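Long-range contact in lipoprotein (Mycoplasma mycoides subsp. capri, PDB 7ADK), which probably cleaves proteins as a peptidase of the chymotrypsin-like PA clan, in a family that includes the mycoplasma immunoglobulin proteases: residues K530-A538 against V737-L745. Numbering follows the deposited sequence.
Sequences KYNGAGIFA and VKKYFNYGL
Gly-535, Ile-536 and Phe-537 pair in parallel with Tyr-740, Phe-741 and Asn-742, adding a short strand to the mixed sheet of what is probably the PA-clan peptidase fold. On its other flank strand 737-747 pairs antiparallel with strand 727-730, Tyr-740 bonding through its backbone to Tyr-727. Because strand 541-546 follows closely and belongs to the antiparallel sheet, the pairing ties the two sheets together.

Gly-535 N donates to Lys-739 O (2.9 Å) while Gly-535 O accepts Phe-741 N (2.9 Å). One step on, Phe-537 N reaches Phe-741 O at 2.9 Å. The last rung, from Tyr-743 N to Phe-537 O (2.8 Å), is noticeably more bent at the hydrogen.

On the face carrying Ile-536 and Phe-741, the Phe-741 ring turns toward the loop ahead of the short strand, its CG beside the backbone N and anti to the carbonyl carbon (chi1 -66°). Its edge meets the face of Tyr-531 in a T-shaped stack, planes 71° apart, with Phe-741 CZ 3.7 Å from Tyr-531 CG, over the rim of that ring. Farther along, Ile-536 lies alongside Tyr-743, CD1 of the isoleucine 3.7 Å from CD2 of the tyrosine.

The Phe-537 ring occupies the reverse face, where it also stacks on Tyr-727. Its CD2 sits 3.5 Å from Tyr-740 CB, the two side chains crossing at roughly a right angle. Asn-742 runs beside it, amide and ring planes 66° apart, bringing ND2 to 3.4 Å from Phe-537 CE2.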
ATOM      1  N   LYS B 530     -25.906 -34.575 -20.548  1.00 91.63           N
ATOM      2  CA  LYS B 530     -25.812 -33.666 -19.396  1.00 91.63           C
ATOM      3  C   LYS B 530     -25.886 -32.188 -19.795  1.00 91.63           C
ATOM      4  O   LYS B 530     -26.716 -31.454 -19.272  1.00 91.63           O
ATOM      5  CB  LYS B 530     -24.549 -33.979 -18.582  1.00 91.63           C
ATOM      6  CG  LYS B 530     -24.504 -33.134 -17.303  1.00 91.63           C
ATOM      7  CD  LYS B 530     -23.319 -33.489 -16.403  1.00 91.63           C
ATOM      8  CE  LYS B 530     -23.338 -32.566 -15.185  1.00 91.63           C
ATOM      9  NZ  LYS B 530     -22.215 -32.817 -14.260  1.00 91.63           N
ATOM     10  N   TYR B 531     -25.045 -31.753 -20.726  1.00 89.56           N
ATOM     11  CA  TYR B 531     -24.934 -30.355 -21.169  1.00 89.56           C
ATOM     12  C   TYR B 531     -25.930 -29.979 -22.278  1.00 89.56           C
ATOM     13  O   TYR B 531     -25.617 -29.235 -23.215  1.00 89.56           O
ATOM     14  CB  TYR B 531     -23.475 -30.064 -21.513  1.00 89.56           C
ATOM     15  CG  TYR B 531     -22.539 -30.385 -20.368  1.00 89.56           C
ATOM     16  CD1 TYR B 531     -22.586 -29.611 -19.198  1.00 89.56           C
ATOM     17  CD2 TYR B 531     -21.637 -31.462 -20.467  1.00 89.56           C
ATOM     18  CE1 TYR B 531     -21.750 -29.928 -18.115  1.00 89.56           C
ATOM     19  CE2 TYR B 531     -20.787 -31.771 -19.392  1.00 89.56           C
ATOM     20  CZ  TYR B 531     -20.845 -31.000 -18.212  1.00 89.56           C
ATOM     21  OH  TYR B 531     -20.033 -31.298 -17.170  1.00 89.56           O
ATOM     22  N   ASN B 532     -27.152 -30.516 -22.182  1.00 94.18           N
ATOM     23  CA  ASN B 532     -28.277 -30.171 -23.034  1.00 94.18           C
ATOM     24  C   ASN B 532     -28.650 -28.686 -22.880  1.00 94.18           C
ATOM     25  O   ASN B 532     -28.595 -28.125 -21.786  1.00 94.18           O
ATOM     26  CB  ASN B 532     -29.450 -31.098 -22.681  1.00 94.18           C
ATOM     27  CG  ASN B 532     -30.634 -30.935 -23.612  1.00 94.18           C
ATOM     28  OD1 ASN B 532     -30.504 -30.786 -24.817  1.00 94.18           O
ATOM     29  ND2 ASN B 532     -31.827 -30.937 -23.092  1.00 94.18           N
ATOM     30  N   GLY B 533     -29.019 -28.030 -23.975  1.00 90.70           N
ATOM     31  CA  GLY B 533     -29.426 -26.623 -24.016  1.00 90.70           C
ATOM     32  C   GLY B 533     -28.309 -25.591 -23.825  1.00 90.70           C
ATOM     33  O   GLY B 533     -28.430 -24.488 -24.350  1.00 90.70           O
ATOM     34  N   ALA B 534     -27.209 -25.936 -23.150  1.00 84.54           N
ATOM     35  CA  ALA B 534     -26.048 -25.070 -22.943  1.00 84.54           C
ATOM     36  C   ALA B 534     -25.436 -24.580 -24.263  1.00 84.54           C
ATOM     37  O   ALA B 534     -25.249 -25.369 -25.191  1.00 84.54           O
ATOM     38  CB  ALA B 534     -25.015 -25.802 -22.095  1.00 84.54           C
ATOM     39  N   GLY B 535     -25.108 -23.295 -24.341  1.00 78.09           N
ATOM     40  CA  GLY B 535     -24.511 -22.651 -25.503  1.00 78.09           C
ATOM     41  C   GLY B 535     -23.017 -22.392 -25.371  1.00 78.09           C
ATOM     42  O   GLY B 535     -22.314 -23.019 -24.585  1.00 78.09           O
ATOM     43  N   ILE B 536     -22.525 -21.442 -26.157  1.00 76.40           N
ATOM     44  CA  ILE B 536     -21.145 -20.955 -26.120  1.00 76.40           C
ATOM     45  C   ILE B 536     -21.137 -19.442 -25.978  1.00 76.40           C
ATOM     46  O   ILE B 536     -22.019 -18.775 -26.506  1.00 76.40           O
ATOM     47  CB  ILE B 536     -20.345 -21.379 -27.377  1.00 76.40           C
ATOM     48  CG1 ILE B 536     -20.962 -20.913 -28.713  1.00 76.40           C
ATOM     49  CG2 ILE B 536     -20.140 -22.896 -27.397  1.00 76.40           C
ATOM     50  CD1 ILE B 536     -20.326 -19.650 -29.271  1.00 76.40           C
ATOM     51  N   PHE B 537     -20.138 -18.876 -25.318  1.00 69.05           N
ATOM     52  CA  PHE B 537     -19.957 -17.429 -25.229  1.00 69.05           C
ATOM     53  C   PHE B 537     -18.474 -17.053 -25.126  1.00 69.05           C
ATOM     54  O   PHE B 537     -17.617 -17.886 -24.844  1.00 69.05           O
ATOM     55  CB  PHE B 537     -20.801 -16.858 -24.070  1.00 69.05           C
ATOM     56  CG  PHE B 537     -20.126 -16.831 -22.719  1.00 69.05           C
ATOM     57  CD1 PHE B 537     -19.918 -15.616 -22.057  1.00 69.05           C
ATOM     58  CD2 PHE B 537     -19.662 -18.012 -22.127  1.00 69.05           C
ATOM     59  CE1 PHE B 537     -19.235 -15.588 -20.835  1.00 69.05           C
ATOM     60  CE2 PHE B 537     -18.972 -17.983 -20.912  1.00 69.05           C
ATOM     61  CZ  PHE B 537     -18.752 -16.766 -20.268  1.00 69.05           C
ATOM     62  N   ALA B 538     -18.157 -15.785 -25.335  1.00 68.52           N
ATOM     63  CA  ALA B 538     -16.883 -15.195 -24.925  1.00 68.52           C
ATOM     64  C   ALA B 538     -17.145 -14.117 -23.883  1.00 68.52           C
ATOM     65  O   ALA B 538     -18.094 -13.355 -24.063  1.00 68.52           O
ATOM     66  CB  ALA B 538     -16.198 -14.612 -26.145  1.00 68.52           C
ATOM     67  N   VAL B 737     -32.756 -18.488 -17.057  1.00 91.14           N
ATOM     68  CA  VAL B 737     -31.292 -18.547 -17.176  1.00 91.14           C
ATOM     69  C   VAL B 737     -30.873 -19.521 -18.277  1.00 91.14           C
ATOM     70  O   VAL B 737     -31.566 -20.504 -18.546  1.00 91.14           O
ATOM     71  CB  VAL B 737     -30.572 -18.922 -15.866  1.00 91.14           C
ATOM     72  CG1 VAL B 737     -30.839 -17.932 -14.748  1.00 91.14           C
ATOM     73  CG2 VAL B 737     -30.883 -20.320 -15.367  1.00 91.14           C
ATOM     74  N   LYS B 738     -29.710 -19.277 -18.885  1.00 82.27           N
ATOM     75  CA  LYS B 738     -29.063 -20.199 -19.819  1.00 82.27           C
ATOM     76  C   LYS B 738     -27.583 -20.340 -19.485  1.00 82.27           C
ATOM     77  O   LYS B 738     -26.952 -19.378 -19.047  1.00 82.27           O
ATOM     78  CB  LYS B 738     -29.349 -19.737 -21.251  1.00 82.27           C
ATOM     79  CG  LYS B 738     -28.811 -20.700 -22.310  1.00 82.27           C
ATOM     80  CD  LYS B 738     -29.323 -20.312 -23.695  1.00 82.27           C
ATOM     81  CE  LYS B 738     -28.678 -21.179 -24.766  1.00 82.27           C
ATOM     82  NZ  LYS B 738     -29.179 -20.859 -26.095  1.00 82.27           N
ATOM     83  N   LYS B 739     -27.059 -21.559 -19.628  1.00 81.35           N
ATOM     84  CA  LYS B 739     -25.661 -21.940 -19.366  1.00 81.35           C
ATOM     85  C   LYS B 739     -24.825 -21.852 -20.640  1.00 81.35           C
ATOM     86  O   LYS B 739     -25.336 -22.156 -21.714  1.00 81.35           O
ATOM     87  CB  LYS B 739     -25.583 -23.355 -18.772  1.00 81.35           C
ATOM     88  CG  LYS B 739     -26.368 -23.521 -17.468  1.00 81.35           C
ATOM     89  CD  LYS B 739     -26.271 -24.945 -16.919  1.00 81.35           C
ATOM     90  CE  LYS B 739     -27.309 -25.162 -15.823  1.00 81.35           C
ATOM     91  NZ  LYS B 739     -27.237 -26.497 -15.216  1.00 81.35           N
ATOM     92  N   TYR B 740     -23.554 -21.478 -20.550  1.00 76.00           N
ATOM     93  CA  TYR B 740     -22.671 -21.330 -21.706  1.00 76.00           C
ATOM     94  C   TYR B 740     -21.224 -21.755 -21.408  1.00 76.00           C
ATOM     95  O   TYR B 740     -20.671 -21.401 -20.377  1.00 76.00           O
ATOM     96  CB  TYR B 740     -22.681 -19.871 -22.178  1.00 76.00           C
ATOM     97  CG  TYR B 740     -24.010 -19.197 -22.471  1.00 76.00           C
ATOM     98  CD1 TYR B 740     -24.465 -19.059 -23.794  1.00 76.00           C
ATOM     99  CD2 TYR B 740     -24.761 -18.624 -21.432  1.00 76.00           C
ATOM    100  CE1 TYR B 740     -25.653 -18.364 -24.073  1.00 76.00           C
ATOM    101  CE2 TYR B 740     -25.952 -17.933 -21.708  1.00 76.00           C
ATOM    102  CZ  TYR B 740     -26.394 -17.780 -23.033  1.00 76.00           C
ATOM    103  OH  TYR B 740     -27.503 -17.059 -23.330  1.00 76.00           O
ATOM    104  N   PHE B 741     -20.594 -22.491 -22.317  1.00 75.96           N
ATOM    105  CA  PHE B 741     -19.149 -22.753 -22.289  1.00 75.96           C
ATOM    106  C   PHE B 741     -18.341 -21.566 -22.831  1.00 75.96           C
ATOM    107  O   PHE B 741     -18.746 -20.907 -23.784  1.00 75.96           O
ATOM    108  CB  PHE B 741     -18.811 -23.977 -23.130  1.00 75.96           C
ATOM    109  CG  PHE B 741     -19.372 -25.270 -22.600  1.00 75.96           C
ATOM    110  CD1 PHE B 741     -18.768 -25.887 -21.500  1.00 75.96           C
ATOM    111  CD2 PHE B 741     -20.513 -25.837 -23.188  1.00 75.96           C
ATOM    112  CE1 PHE B 741     -19.284 -27.089 -20.997  1.00 75.96           C
ATOM    113  CE2 PHE B 741     -21.023 -27.038 -22.689  1.00 75.96           C
ATOM    114  CZ  PHE B 741     -20.404 -27.671 -21.602  1.00 75.96           C
ATOM    115  N   ASN B 742     -17.138 -21.350 -22.308  1.00 71.25           N
ATOM    116  CA  ASN B 742     -16.188 -20.383 -22.852  1.00 71.25           C
ATOM    117  C   ASN B 742     -15.661 -20.831 -24.234  1.00 71.25           C
ATOM    118  O   ASN B 742     -15.230 -21.966 -24.427  1.00 71.25           O
ATOM    119  CB  ASN B 742     -15.036 -20.186 -21.859  1.00 71.25           C
ATOM    120  CG  ASN B 742     -15.237 -19.067 -20.862  1.00 71.25           C
ATOM    121  OD1 ASN B 742     -14.679 -17.993 -21.005  1.00 71.25           O
ATOM    122  ND2 ASN B 742     -15.974 -19.269 -19.804  1.00 71.25           N
ATOM    123  N   TYR B 743     -15.660 -19.918 -25.198  1.00 68.91           N
ATOM    124  CA  TYR B 743     -15.315 -20.116 -26.598  1.00 68.91           C
ATOM    125  C   TYR B 743     -14.592 -18.905 -27.216  1.00 68.91           C
ATOM    126  O   TYR B 743     -14.735 -17.771 -26.758  1.00 68.91           O
ATOM    127  CB  TYR B 743     -16.613 -20.429 -27.355  1.00 68.91           C
ATOM    128  CG  TYR B 743     -16.431 -20.542 -28.850  1.00 68.91           C
ATOM    129  CD1 TYR B 743     -15.910 -21.710 -29.424  1.00 68.91           C
ATOM    130  CD2 TYR B 743     -16.682 -19.432 -29.667  1.00 68.91           C
ATOM    131  CE1 TYR B 743     -15.648 -21.779 -30.798  1.00 68.91           C
ATOM    132  CE2 TYR B 743     -16.402 -19.485 -31.034  1.00 68.91           C
ATOM    133  CZ  TYR B 743     -15.904 -20.667 -31.607  1.00 68.91           C
ATOM    134  OH  TYR B 743     -15.740 -20.737 -32.944  1.00 68.91           O
ATOM    135  N   GLY B 744     -13.847 -19.126 -28.294  1.00 63.40           N
ATOM    136  CA  GLY B 744     -13.208 -18.102 -29.122  1.00 63.40           C
ATOM    137  C   GLY B 744     -11.682 -18.125 -29.084  1.00 63.40           C
ATOM    138  O   GLY B 744     -11.077 -18.942 -28.391  1.00 63.40           O
ATOM    139  N   LEU B 745     -11.054 -17.239 -29.856  1.00 59.03           N
ATOM    140  CA  LEU B 745      -9.610 -17.016 -29.808  1.00 59.03           C
ATOM    141  C   LEU B 745      -9.269 -16.255 -28.526  1.00 59.03           C
ATOM    142  O   LEU B 745      -9.922 -15.259 -28.216  1.00 59.03           O
ATOM    143  CB  LEU B 745      -9.172 -16.258 -31.073  1.00 59.03           C
ATOM    144  CG  LEU B 745      -7.689 -15.843 -31.113  1.00 59.03           C
ATOM    145  CD1 LEU B 745      -6.759 -17.039 -31.141  1.00 59.03           C
ATOM    146  CD2 LEU B 745      -7.418 -15.017 -32.359  1.00 59.03           C
TER